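Local coordinates for protein nitrite oxidoreductase subunit A (Kuenenia stuttgartiensis, PDB 7B04) that is a NarG-like subunit of the molybdopterin oxidoreductase family, holding an iron/sulfur cluster, a molybdenum atom and two MD1 groups, at residues D60-Y65 against R76-V81; R88-Y93 against K117-H122; H95-D100 against Y793-V798; V701-F706 against Q718-T723. All blocks are in the same frame, centred on the assembly; numbering follows the deposited sequence.

Contact 1: residues D60-Y65 against R76-V81; sequences DRTFTY and RIRAFV
Residues 61-65 and 77-81 pair antiparallel as the two arms of a beta hairpin, the edge and middle strands of a three-stranded sheet beside the iron/sulfur cluster. Phe-63 and Ala-79 form one of the hydrogen-bonded pairs, with Ala-79 N to Phe-63 O at 3.0 Å. At the far end Asp-60 and Arg-61 both face Val-81, a classic beta bulge: Asp-60 N gives the good bond to Val-81 O (2.8 Å), and Arg-61 N adds a weak one. On the face carrying Tyr-65, Phe-63 and Val-81, Ile-77 CB lies over the Tyr-65 ring, 4.0 Å from its centroid and 14° off the normal. Ala-79 CB sits over the rim of the Phe-63 ring, with Val-81 CG2 at its edge, 3.6 Å from Phe-63 CD1. On the other face, beside Phe-80, Thr-62, Thr-64 and Arg-78 make the polar contacts. With OG1 anti to the backbone N (chi1 -177°), Thr-62 can receive Arg-78 NH1 in the guanidinium plane at 3.3 Å and donate from above the carbonyl plane to Ala-79 O, which also accepts from Phe-63 N. Thr-64 OG1 rests above a face of the same guanidinium, whose NE is bonded to Asn-92. Ile-77 also touches the cluster.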
# COMPACT_ATOMS: atom_id res chain seq x y z
N ASP B 60 -4.90 -2.85 -27.43
CA ASP B 60 -5.47 -2.16 -28.59
C ASP B 60 -5.54 -0.66 -28.43
O ASP B 60 -5.22 0.09 -29.36
CB ASP B 60 -6.89 -2.67 -28.87
CG ASP B 60 -7.01 -4.18 -28.76
OD1 ASP B 60 -7.67 -4.65 -27.83
OD2 ASP B 60 -6.45 -4.89 -29.62
N ARG B 61 -5.96 -0.20 -27.26
CA ARG B 61 -6.20 1.21 -27.03
C ARG B 61 -5.73 1.54 -25.62
O ARG B 61 -5.49 0.67 -24.79
CB ARG B 61 -7.70 1.58 -27.20
CG ARG B 61 -8.57 1.35 -25.97
CD ARG B 61 -9.76 2.31 -25.95
NE ARG B 61 -10.83 1.83 -25.09
CZ ARG B 61 -11.83 1.05 -25.49
NH1 ARG B 61 -12.76 0.66 -24.63
NH2 ARG B 61 -11.91 0.68 -26.76
N THR B 62 -5.61 2.83 -25.38
CA THR B 62 -5.17 3.34 -24.09
C THR B 62 -6.12 4.47 -23.74
O THR B 62 -6.64 5.16 -24.63
CB THR B 62 -3.70 3.79 -24.18
OG1 THR B 62 -3.24 4.22 -22.89
CG2 THR B 62 -3.53 4.90 -25.21
N PHE B 63 -6.40 4.64 -22.46
CA PHE B 63 -7.27 5.71 -22.02
C PHE B 63 -6.77 6.25 -20.69
O PHE B 63 -5.87 5.67 -20.06
CB PHE B 63 -8.75 5.24 -21.98
CG PHE B 63 -9.15 4.45 -20.76
CD1 PHE B 63 -9.30 3.08 -20.83
CD2 PHE B 63 -9.48 5.09 -19.58
CE1 PHE B 63 -9.71 2.35 -19.71
CE2 PHE B 63 -9.89 4.37 -18.47
CZ PHE B 63 -10.01 3.00 -18.54
N THR B 64 -7.31 7.40 -20.31
CA THR B 64 -6.82 8.15 -19.17
C THR B 64 -7.94 8.53 -18.21
O THR B 64 -8.99 9.03 -18.63
CB THR B 64 -6.11 9.41 -19.68
OG1 THR B 64 -4.79 9.06 -20.11
CG2 THR B 64 -6.04 10.47 -18.64
N TYR B 65 -7.72 8.30 -16.91
CA TYR B 65 -8.66 8.71 -15.87
C TYR B 65 -7.85 9.19 -14.66
O TYR B 65 -6.62 9.27 -14.70
CB TYR B 65 -9.63 7.58 -15.48
CG TYR B 65 -8.98 6.39 -14.82
CD1 TYR B 65 -8.23 5.48 -15.56
CD2 TYR B 65 -9.10 6.17 -13.45
CE1 TYR B 65 -7.64 4.39 -14.97
CE2 TYR B 65 -8.51 5.08 -12.85
CZ TYR B 65 -7.78 4.19 -13.61
OH TYR B 65 -7.19 3.10 -13.02
N ARG B 76 -3.02 11.05 -12.11
CA ARG B 76 -3.50 10.97 -13.48
C ARG B 76 -2.99 9.66 -14.08
O ARG B 76 -1.79 9.40 -14.08
CB ARG B 76 -3.03 12.17 -14.29
CG ARG B 76 -3.37 12.08 -15.75
CD ARG B 76 -4.87 11.99 -15.94
NE ARG B 76 -5.57 13.24 -15.71
CZ ARG B 76 -6.88 13.39 -15.84
NH1 ARG B 76 -7.63 12.36 -16.22
NH2 ARG B 76 -7.45 14.57 -15.61
N ILE B 77 -3.92 8.86 -14.59
CA ILE B 77 -3.68 7.44 -14.82
C ILE B 77 -3.84 7.10 -16.30
O ILE B 77 -4.75 7.61 -16.96
CB ILE B 77 -4.67 6.64 -13.96
CG1 ILE B 77 -4.51 7.03 -12.49
CG2 ILE B 77 -4.48 5.19 -14.16
CD1 ILE B 77 -3.62 6.11 -11.70
N ARG B 78 -2.97 6.23 -16.81
CA ARG B 78 -3.07 5.69 -18.16
C ARG B 78 -3.22 4.17 -18.09
O ARG B 78 -2.29 3.47 -17.67
CB ARG B 78 -1.86 6.07 -19.01
CG ARG B 78 -1.95 5.56 -20.44
CD ARG B 78 -0.83 6.10 -21.32
NE ARG B 78 -0.93 7.54 -21.51
CZ ARG B 78 -1.76 8.13 -22.36
NH1 ARG B 78 -2.58 7.40 -23.10
NH2 ARG B 78 -1.78 9.45 -22.47
N ALA B 79 -4.37 3.66 -18.50
CA ALA B 79 -4.68 2.24 -18.48
C ALA B 79 -4.63 1.66 -19.89
O ALA B 79 -4.97 2.34 -20.86
CB ALA B 79 -6.05 1.97 -17.85
N PHE B 80 -4.21 0.40 -20.00
CA PHE B 80 -4.12 -0.29 -21.28
C PHE B 80 -5.28 -1.26 -21.43
O PHE B 80 -5.58 -2.02 -20.50
CB PHE B 80 -2.80 -1.06 -21.43
CG PHE B 80 -1.57 -0.26 -21.13
CD1 PHE B 80 -1.12 -0.13 -19.83
CD2 PHE B 80 -0.86 0.35 -22.15
CE1 PHE B 80 0.02 0.60 -19.55
CE2 PHE B 80 0.28 1.09 -21.88
CZ PHE B 80 0.72 1.21 -20.58
N VAL B 81 -5.93 -1.22 -22.58
CA VAL B 81 -7.12 -2.02 -22.86
C VAL B 81 -6.81 -3.02 -23.96
O VAL B 81 -6.12 -2.69 -24.93
CB VAL B 81 -8.31 -1.12 -23.24
CG1 VAL B 81 -9.49 -1.94 -23.71
CG2 VAL B 81 -8.72 -0.25 -22.06

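Contact 2: residues R88-Y93 against K117-H122; sequences RVEQNY and KGYTFH. With SF4 (iron/sulfur cluster), chain C.
Tyr-119 lies along the edge strand at Val-89, and these two residues bury more surface here than any others. The phenol ring presents one face to the backbone: Val-89 O stands 3.8 Å above the ring plane, displaced toward the rim, and is itself hydrogen-bonded to Arg-257 of subunit B. Val-89 points toward the helical segment, its CG1 3.6 Å from Gly-118 O. Further along the ring, the hydroxyl reaches Gln-91 OE1, which lies at the ring's edge near its plane. Tyr-119 OH donates to Gln-91 OE1; the modelled separation is very short and its exact value doubtful. A bend at chi2 (87°) brings the Gln-91 amide round to the hydroxyl, and its plane is turned 65° from that of the ring. Glu-90 runs beside Tyr-119, its CG 3.9 Å from Tyr-119 OH, while its carboxylate goes elsewhere, to salt bridges with Arg-257 and Arg-241 of subunit B. At the other end Arg-88 CA sits over the rim of one face of the His-122 imidazole, 4.2 Å from His-122 CE1. Gly-118 belongs to the cluster pocket, its N 3.8 Å from FE3 of SF4. The contact sets helices 116-119 and 121-125 against strand 85-91, which pairs with strand 76-82, with Met-114 touching Val-89, Gln-91 and Tyr-119 and subunit B packing on Tyr-119.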
# COMPACT_ATOMS: atom_id res chain seq x y z
N ARG B 88 -4.38 -3.63 -17.67
CA ARG B 88 -3.37 -3.14 -16.73
C ARG B 88 -3.39 -1.63 -16.74
O ARG B 88 -4.24 -1.06 -17.36
CB ARG B 88 -1.97 -3.65 -17.08
CG ARG B 88 -1.50 -3.30 -18.48
CD ARG B 88 -0.17 -3.91 -18.83
NE ARG B 88 0.12 -3.84 -20.24
CZ ARG B 88 -0.28 -4.75 -21.09
NH1 ARG B 88 -0.00 -4.66 -22.36
NH2 ARG B 88 -0.96 -5.78 -20.65
N VAL B 89 -2.48 -1.02 -15.99
CA VAL B 89 -2.40 0.45 -15.89
C VAL B 89 -0.94 0.86 -15.82
O VAL B 89 -0.10 0.01 -15.63
CB VAL B 89 -3.13 0.89 -14.62
CG1 VAL B 89 -2.19 1.00 -13.48
CG2 VAL B 89 -3.88 2.17 -14.81
N GLU B 90 -0.66 2.11 -16.11
CA GLU B 90 0.73 2.59 -15.96
C GLU B 90 0.71 4.08 -15.72
O GLU B 90 -0.30 4.70 -15.97
CB GLU B 90 1.58 2.32 -17.19
CG GLU B 90 3.05 2.50 -16.92
CD GLU B 90 4.01 1.94 -17.94
OE1 GLU B 90 5.02 2.54 -18.14
OE2 GLU B 90 3.73 0.90 -18.49
N GLN B 91 1.78 4.61 -15.18
CA GLN B 91 1.85 6.05 -15.01
C GLN B 91 1.82 6.74 -16.36
O GLN B 91 2.23 6.18 -17.38
CB GLN B 91 3.12 6.45 -14.27
CG GLN B 91 3.17 6.04 -12.81
CD GLN B 91 3.72 4.64 -12.63
OE1 GLN B 91 3.97 3.93 -13.61
NE2 GLN B 91 3.92 4.24 -11.38
N ASN B 92 1.30 7.97 -16.37
CA ASN B 92 1.20 8.70 -17.61
C ASN B 92 2.50 9.38 -18.01
O ASN B 92 2.71 9.63 -19.20
CB ASN B 92 0.09 9.75 -17.51
CG ASN B 92 -0.57 10.04 -18.84
OD1 ASN B 92 -0.31 9.35 -19.83
ND2 ASN B 92 -1.43 11.05 -18.87
N TYR B 93 3.39 9.64 -17.04
CA TYR B 93 4.62 10.39 -17.28
C TYR B 93 4.30 11.70 -18.00
O TYR B 93 4.75 11.97 -19.12
CB TYR B 93 5.64 9.54 -18.06
CG TYR B 93 6.36 8.52 -17.21
CD1 TYR B 93 7.57 8.82 -16.60
CD2 TYR B 93 5.83 7.25 -17.02
CE1 TYR B 93 8.23 7.89 -15.82
CE2 TYR B 93 6.49 6.31 -16.24
CZ TYR B 93 7.69 6.64 -15.65
OH TYR B 93 8.35 5.71 -14.87
N LYS B 117 -1.68 0.32 -5.16
CA LYS B 117 -3.12 0.13 -5.22
C LYS B 117 -3.69 0.67 -6.53
O LYS B 117 -4.71 0.18 -7.01
CB LYS B 117 -3.78 0.81 -4.02
CG LYS B 117 -3.26 0.32 -2.69
CD LYS B 117 -3.68 1.24 -1.56
CE LYS B 117 -2.82 2.49 -1.50
NZ LYS B 117 -1.43 2.20 -1.08
N GLY B 118 -3.04 1.69 -7.10
CA GLY B 118 -3.45 2.16 -8.41
C GLY B 118 -3.30 1.09 -9.48
O GLY B 118 -4.12 0.99 -10.39
N TYR B 119 -2.23 0.28 -9.38
CA TYR B 119 -1.98 -0.76 -10.37
C TYR B 119 -2.98 -1.90 -10.30
O TYR B 119 -3.19 -2.58 -11.31
CB TYR B 119 -0.56 -1.31 -10.21
CG TYR B 119 0.47 -0.53 -10.99
CD1 TYR B 119 0.16 0.70 -11.54
CD2 TYR B 119 1.74 -1.02 -11.18
CE1 TYR B 119 1.09 1.42 -12.26
CE2 TYR B 119 2.68 -0.31 -11.90
CZ TYR B 119 2.35 0.92 -12.43
OH TYR B 119 3.28 1.63 -13.15
N THR B 120 -3.61 -2.13 -9.15
CA THR B 120 -4.53 -3.25 -8.98
C THR B 120 -5.98 -2.81 -8.88
O THR B 120 -6.82 -3.56 -8.36
CB THR B 120 -4.14 -4.10 -7.76
OG1 THR B 120 -4.60 -3.46 -6.57
CG2 THR B 120 -2.63 -4.28 -7.70
N PHE B 121 -6.30 -1.61 -9.35
CA PHE B 121 -7.68 -1.13 -9.26
C PHE B 121 -8.63 -1.95 -10.13
O PHE B 121 -9.80 -2.14 -9.78
CB PHE B 121 -7.77 0.34 -9.66
CG PHE B 121 -9.16 0.88 -9.59
CD1 PHE B 121 -9.92 0.73 -8.44
CD2 PHE B 121 -9.73 1.50 -10.69
CE1 PHE B 121 -11.20 1.22 -8.38
CE2 PHE B 121 -11.01 1.99 -10.63
CZ PHE B 121 -11.75 1.85 -9.48
N HIS B 122 -8.14 -2.44 -11.27
CA HIS B 122 -8.98 -3.25 -12.15
C HIS B 122 -9.33 -4.59 -11.53
O HIS B 122 -10.34 -5.19 -11.90
CB HIS B 122 -8.30 -3.45 -13.50
CG HIS B 122 -6.97 -4.14 -13.43
ND1 HIS B 122 -5.85 -3.56 -12.86
CD2 HIS B 122 -6.58 -5.36 -13.87
CE1 HIS B 122 -4.83 -4.39 -12.95
NE2 HIS B 122 -5.25 -5.49 -13.56
FE1 SF4 C . -3.63 6.97 -4.68
FE2 SF4 C . -4.57 6.10 -7.09
FE3 SF4 C . -2.14 5.23 -6.18
FE4 SF4 C . -2.44 7.82 -7.00
S1 SF4 C . -2.65 5.95 -8.28
S2 SF4 C . -1.39 7.10 -5.11
S3 SF4 C . -4.58 8.24 -6.32
S4 SF4 C . -4.18 4.83 -5.23

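Contact 3: residues H95-D100 against Y793-V798; sequences HQNYSD and YGEPGV
Apolar contact between Tyr-98 and Val-798 carries much of this meeting of two loops. Val-798 CG1 stands almost straight above the middle of the Tyr-98 ring, 3.4 Å from the centroid and 6° off the normal, a CH-pi contact. The opposite face of the ring has His-95 CA over its centre, so the phenol is held flat between the valine and the backbone of the 3-10 segment 95-97 just before it. At the ring edge Glu-795 CB touches Tyr-98 CE1 at 3.8 Å, and the Phe-716 ring meets it edge-to-face. The hydroxyl is bonded to Asp-94.

Polar contacts gather round the Tyr-793 carbonyl. Ser-99 OG gives it a weak hydrogen bond, with OG to Tyr-793 O at 2.8 Å. The serine hydroxyl is tucked between its own backbone N and carbonyl carbon (chi1 70°), and there it also lies against Tyr-793 CB. Beside this bond the chain of Gly-794 comes close enough for a CA-H...O contact, its CA 3.2 Å from Asn-97 O.

Val-798 begins strand 798-800, so what is joined is the loop after strand 85-91 and the entrance to a small antiparallel sheet from far along the chain. It is a loop-to-loop contact, its core a CH-pi packing of valine on tyrosine, with the Tyr-98 side chain about 10 Å from the iron/sulfur cluster.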
# COMPACT_ATOMS: atom_id res chain seq x y z
N HIS B 95 3.82 14.97 -16.06
CA HIS B 95 3.89 16.15 -15.21
C HIS B 95 4.62 17.31 -15.89
O HIS B 95 4.30 18.47 -15.62
CB HIS B 95 4.54 15.80 -13.88
CG HIS B 95 3.74 14.82 -13.08
ND1 HIS B 95 3.93 13.46 -13.17
CD2 HIS B 95 2.74 15.00 -12.19
CE1 HIS B 95 3.09 12.84 -12.37
NE2 HIS B 95 2.35 13.75 -11.76
N GLN B 96 5.60 17.01 -16.74
CA GLN B 96 6.24 18.04 -17.55
C GLN B 96 5.22 18.91 -18.28
O GLN B 96 5.45 20.11 -18.48
CB GLN B 96 7.21 17.41 -18.55
CG GLN B 96 6.56 16.49 -19.57
CD GLN B 96 6.44 15.06 -19.10
OE1 GLN B 96 6.54 14.78 -17.90
NE2 GLN B 96 6.23 14.14 -20.03
N ASN B 97 4.10 18.32 -18.69
CA ASN B 97 3.12 19.01 -19.51
C ASN B 97 2.11 19.81 -18.71
O ASN B 97 1.34 20.59 -19.30
CB ASN B 97 2.38 18.00 -20.40
CG ASN B 97 3.31 17.27 -21.34
OD1 ASN B 97 4.23 17.87 -21.91
ND2 ASN B 97 3.09 15.97 -21.52
N TYR B 98 2.08 19.67 -17.38
CA TYR B 98 1.10 20.40 -16.59
C TYR B 98 1.46 21.89 -16.56
O TYR B 98 2.62 22.26 -16.39
CB TYR B 98 1.04 19.86 -15.16
CG TYR B 98 0.53 18.44 -15.03
CD1 TYR B 98 0.07 17.72 -16.13
CD2 TYR B 98 0.52 17.81 -13.79
CE1 TYR B 98 -0.39 16.42 -15.99
CE2 TYR B 98 0.06 16.51 -13.64
CZ TYR B 98 -0.39 15.83 -14.75
OH TYR B 98 -0.84 14.54 -14.60
N SER B 99 0.44 22.75 -16.72
CA SER B 99 0.63 24.20 -16.79
C SER B 99 -0.66 24.90 -16.34
O SER B 99 -1.70 24.25 -16.19
CB SER B 99 1.06 24.62 -18.20
OG SER B 99 -0.01 24.45 -19.11
N ASP B 100 -0.56 26.21 -16.16
CA ASP B 100 -1.71 27.03 -15.72
C ASP B 100 -2.06 28.03 -16.82
O ASP B 100 -1.35 28.11 -17.80
CB ASP B 100 -1.39 27.71 -14.40
CG ASP B 100 -0.27 28.70 -14.50
OD1 ASP B 100 0.56 28.70 -13.63
OD2 ASP B 100 -0.28 29.47 -15.42
N TYR B 793 -3.93 23.41 -21.51
CA TYR B 793 -2.82 23.69 -20.58
C TYR B 793 -1.95 22.44 -20.46
O TYR B 793 -1.52 22.11 -19.39
CB TYR B 793 -3.33 24.26 -19.25
CG TYR B 793 -4.51 25.18 -19.42
CD1 TYR B 793 -4.35 26.54 -19.55
CD2 TYR B 793 -5.78 24.66 -19.50
CE1 TYR B 793 -5.44 27.37 -19.75
CE2 TYR B 793 -6.88 25.47 -19.69
CZ TYR B 793 -6.71 26.83 -19.81
OH TYR B 793 -7.81 27.60 -19.98
N GLY B 794 -1.78 21.71 -21.55
CA GLY B 794 -0.91 20.55 -21.51
C GLY B 794 -1.60 19.21 -21.69
O GLY B 794 -2.09 18.90 -22.78
N GLU B 795 -1.63 18.40 -20.63
CA GLU B 795 -2.28 17.10 -20.68
C GLU B 795 -3.79 17.28 -20.89
O GLU B 795 -4.40 18.22 -20.37
CB GLU B 795 -2.01 16.33 -19.40
CG GLU B 795 -2.40 14.85 -19.42
CD GLU B 795 -1.56 14.03 -20.39
OE1 GLU B 795 -0.41 14.42 -20.66
OE2 GLU B 795 -2.06 13.00 -20.88
N PRO B 796 -4.43 16.36 -21.64
CA PRO B 796 -5.85 16.54 -21.98
C PRO B 796 -6.81 16.38 -20.81
O PRO B 796 -8.01 16.18 -21.03
CB PRO B 796 -6.09 15.47 -23.05
CG PRO B 796 -4.76 15.22 -23.64
CD PRO B 796 -3.79 15.36 -22.52
N GLY B 797 -6.31 16.39 -19.58
CA GLY B 797 -7.20 16.34 -18.44
C GLY B 797 -6.74 17.16 -17.26
O GLY B 797 -7.35 17.11 -16.19
N VAL B 798 -5.67 17.94 -17.43
CA VAL B 798 -5.00 18.57 -16.30
C VAL B 798 -4.75 20.05 -16.54
O VAL B 798 -4.48 20.50 -17.66
CB VAL B 798 -3.67 17.86 -15.98
CG1 VAL B 798 -3.05 18.39 -14.69
CG2 VAL B 798 -3.86 16.35 -15.91

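Contact 4: residues V701-F706 against Q718-T723; sequences VEFQEF and QIWGKT
The Phe-706 ring has the aliphatic chain of Lys-722 over one face, with Lys-722 CD 4.0 Å from the centroid, 29° off the normal, and Trp-720 O near the ring plane at its edge. Lys-722 is fully extended beyond CG, so its methylenes pass over the CZ-CE2 end of the ring and put NZ 3.5 Å from Phe-706 CE2. Phe-703 meets the five-membered ring of Trp-720 differently: the planes are inclined by 30° and slid apart, with centroids 5.0 Å from each other, so there is little overlap. The indole NE1 is weakly bonded to Trp-700 O, and Phe-703 also touches MD1. One backbone hydrogen bond crosses the contact, Lys-722 N to Phe-703 O at 2.7 Å, the donor standing well above the carbonyl plane. Phe-706 CA makes a CA-H...O contact to Trp-720 O (3.3 Å). Within its own segment Phe-706 N is held by the anti lone pair of Glu-705 OE1, which lies 4.6 Å from Lys-722 NZ, so the opposite charges probably attract without pairing. All this sits at the open end of the hairpin of strands 707-709 and 716-720; helix 767-774 packs on Phe-706, and strand 61-66 touches Trp-720 through Tyr-65 and Cys-66.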
# COMPACT_ATOMS: atom_id res chain seq x y z
N VAL B 701 -13.27 4.53 -13.55
CA VAL B 701 -13.07 4.14 -14.94
C VAL B 701 -14.37 3.92 -15.69
O VAL B 701 -14.34 3.71 -16.91
CB VAL B 701 -12.24 2.84 -15.06
CG1 VAL B 701 -10.86 3.04 -14.49
CG2 VAL B 701 -12.95 1.69 -14.35
N GLU B 702 -15.51 3.97 -15.01
CA GLU B 702 -16.80 3.83 -15.68
C GLU B 702 -17.65 5.09 -15.53
O GLU B 702 -18.88 5.02 -15.47
CB GLU B 702 -17.57 2.63 -15.13
CG GLU B 702 -16.71 1.50 -14.60
CD GLU B 702 -17.49 0.59 -13.67
OE1 GLU B 702 -17.46 0.83 -12.45
OE2 GLU B 702 -18.13 -0.35 -14.17
N PHE B 703 -17.02 6.26 -15.54
CA PHE B 703 -17.78 7.49 -15.37
C PHE B 703 -18.44 7.84 -16.70
O PHE B 703 -17.76 7.88 -17.73
CB PHE B 703 -16.88 8.64 -14.91
CG PHE B 703 -16.67 8.71 -13.43
CD1 PHE B 703 -17.45 7.96 -12.56
CD2 PHE B 703 -15.71 9.55 -12.90
CE1 PHE B 703 -17.25 8.05 -11.19
CE2 PHE B 703 -15.51 9.64 -11.54
CZ PHE B 703 -16.28 8.88 -10.68
N GLN B 704 -19.75 8.03 -16.68
CA GLN B 704 -20.49 8.49 -17.85
C GLN B 704 -20.76 9.99 -17.83
O GLN B 704 -21.61 10.47 -18.57
CB GLN B 704 -21.80 7.72 -17.98
CG GLN B 704 -21.65 6.30 -18.50
CD GLN B 704 -22.83 5.42 -18.15
OE1 GLN B 704 -23.58 5.71 -17.22
NE2 GLN B 704 -23.01 4.35 -18.91
N GLU B 705 -20.04 10.73 -16.99
CA GLU B 705 -20.19 12.17 -16.89
C GLU B 705 -18.90 12.72 -16.29
O GLU B 705 -18.18 12.01 -15.57
CB GLU B 705 -21.42 12.53 -16.04
CG GLU B 705 -21.63 14.00 -15.71
CD GLU B 705 -21.99 14.84 -16.92
OE1 GLU B 705 -21.08 15.30 -17.63
OE2 GLU B 705 -23.20 15.05 -17.15
N PHE B 706 -18.61 13.98 -16.58
CA PHE B 706 -17.33 14.55 -16.17
C PHE B 706 -17.31 14.84 -14.67
O PHE B 706 -18.35 15.04 -14.04
CB PHE B 706 -17.04 15.83 -16.96
CG PHE B 706 -16.94 15.61 -18.44
CD1 PHE B 706 -15.91 14.86 -18.97
CD2 PHE B 706 -17.88 16.15 -19.30
CE1 PHE B 706 -15.81 14.65 -20.33
CE2 PHE B 706 -17.79 15.95 -20.66
CZ PHE B 706 -16.75 15.20 -21.18
N GLN B 718 -7.52 17.83 -12.03
CA GLN B 718 -7.80 16.68 -12.89
C GLN B 718 -9.30 16.63 -13.13
O GLN B 718 -10.09 16.57 -12.18
CB GLN B 718 -7.30 15.37 -12.27
CG GLN B 718 -5.98 15.48 -11.50
CD GLN B 718 -4.77 15.02 -12.30
OE1 GLN B 718 -4.87 14.65 -13.47
NE2 GLN B 718 -3.60 15.02 -11.65
N ILE B 719 -9.70 16.65 -14.41
CA ILE B 719 -11.09 16.47 -14.83
C ILE B 719 -11.13 15.25 -15.74
O ILE B 719 -10.31 15.13 -16.66
CB ILE B 719 -11.65 17.70 -15.57
CG1 ILE B 719 -11.38 18.99 -14.80
CG2 ILE B 719 -13.14 17.54 -15.77
CD1 ILE B 719 -12.13 20.20 -15.34
N TRP B 720 -12.05 14.32 -15.45
CA TRP B 720 -12.10 13.08 -16.19
C TRP B 720 -13.54 12.57 -16.27
O TRP B 720 -14.43 13.02 -15.54
CB TRP B 720 -11.18 12.03 -15.58
CG TRP B 720 -11.72 11.36 -14.37
CD1 TRP B 720 -12.24 10.11 -14.31
CD2 TRP B 720 -11.79 11.90 -13.05
NE1 TRP B 720 -12.62 9.83 -13.02
CE2 TRP B 720 -12.36 10.91 -12.23
CE3 TRP B 720 -11.43 13.13 -12.48
CZ2 TRP B 720 -12.58 11.10 -10.87
CZ3 TRP B 720 -11.65 13.31 -11.12
CH2 TRP B 720 -12.22 12.31 -10.34
N GLY B 721 -13.77 11.68 -17.23
CA GLY B 721 -15.04 11.01 -17.42
C GLY B 721 -15.30 10.62 -18.87
O GLY B 721 -14.72 11.17 -19.80
N LYS B 722 -16.25 9.71 -19.05
CA LYS B 722 -16.75 9.18 -20.32
C LYS B 722 -15.70 8.55 -21.21
O LYS B 722 -16.05 8.14 -22.33
CB LYS B 722 -17.42 10.27 -21.16
CG LYS B 722 -18.29 11.26 -20.44
CD LYS B 722 -18.73 12.31 -21.46
CE LYS B 722 -19.95 13.06 -20.99
NZ LYS B 722 -20.42 14.04 -22.02
N THR B 723 -14.46 8.41 -20.77
CA THR B 723 -13.40 7.91 -21.65
C THR B 723 -12.95 6.50 -21.29
O THR B 723 -12.03 5.97 -21.93
CB THR B 723 -12.22 8.88 -21.62
OG1 THR B 723 -11.29 8.56 -22.68
CG2 THR B 723 -11.51 8.80 -20.29

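Contacts 1 and 2 share the sheet of strands 61-66, 76-82 and 85-91, and their centres are about 9 Å apart. Arg-76 ties contact 1 to contacts 3 and 4: its NH2 bonds Ile-719 O of contact 4 (3.1 Å) and weakly meets Gly-797 O of contact 3. That last carbonyl also takes Ile-719 N, joining contacts 3 and 4, the latter nested within the long loop closed by the former. Asn-92, in the 88-93 segment, bridges toward contact 1 by Arg-78 and weakly toward contact 3 by Glu-795. The iron/sulfur cluster is lined by Ile-77 of contact 1 and Gly-118 of contact 2, whereas the Phe-703 side chain of contact 4 lies about 4 Å from MD1.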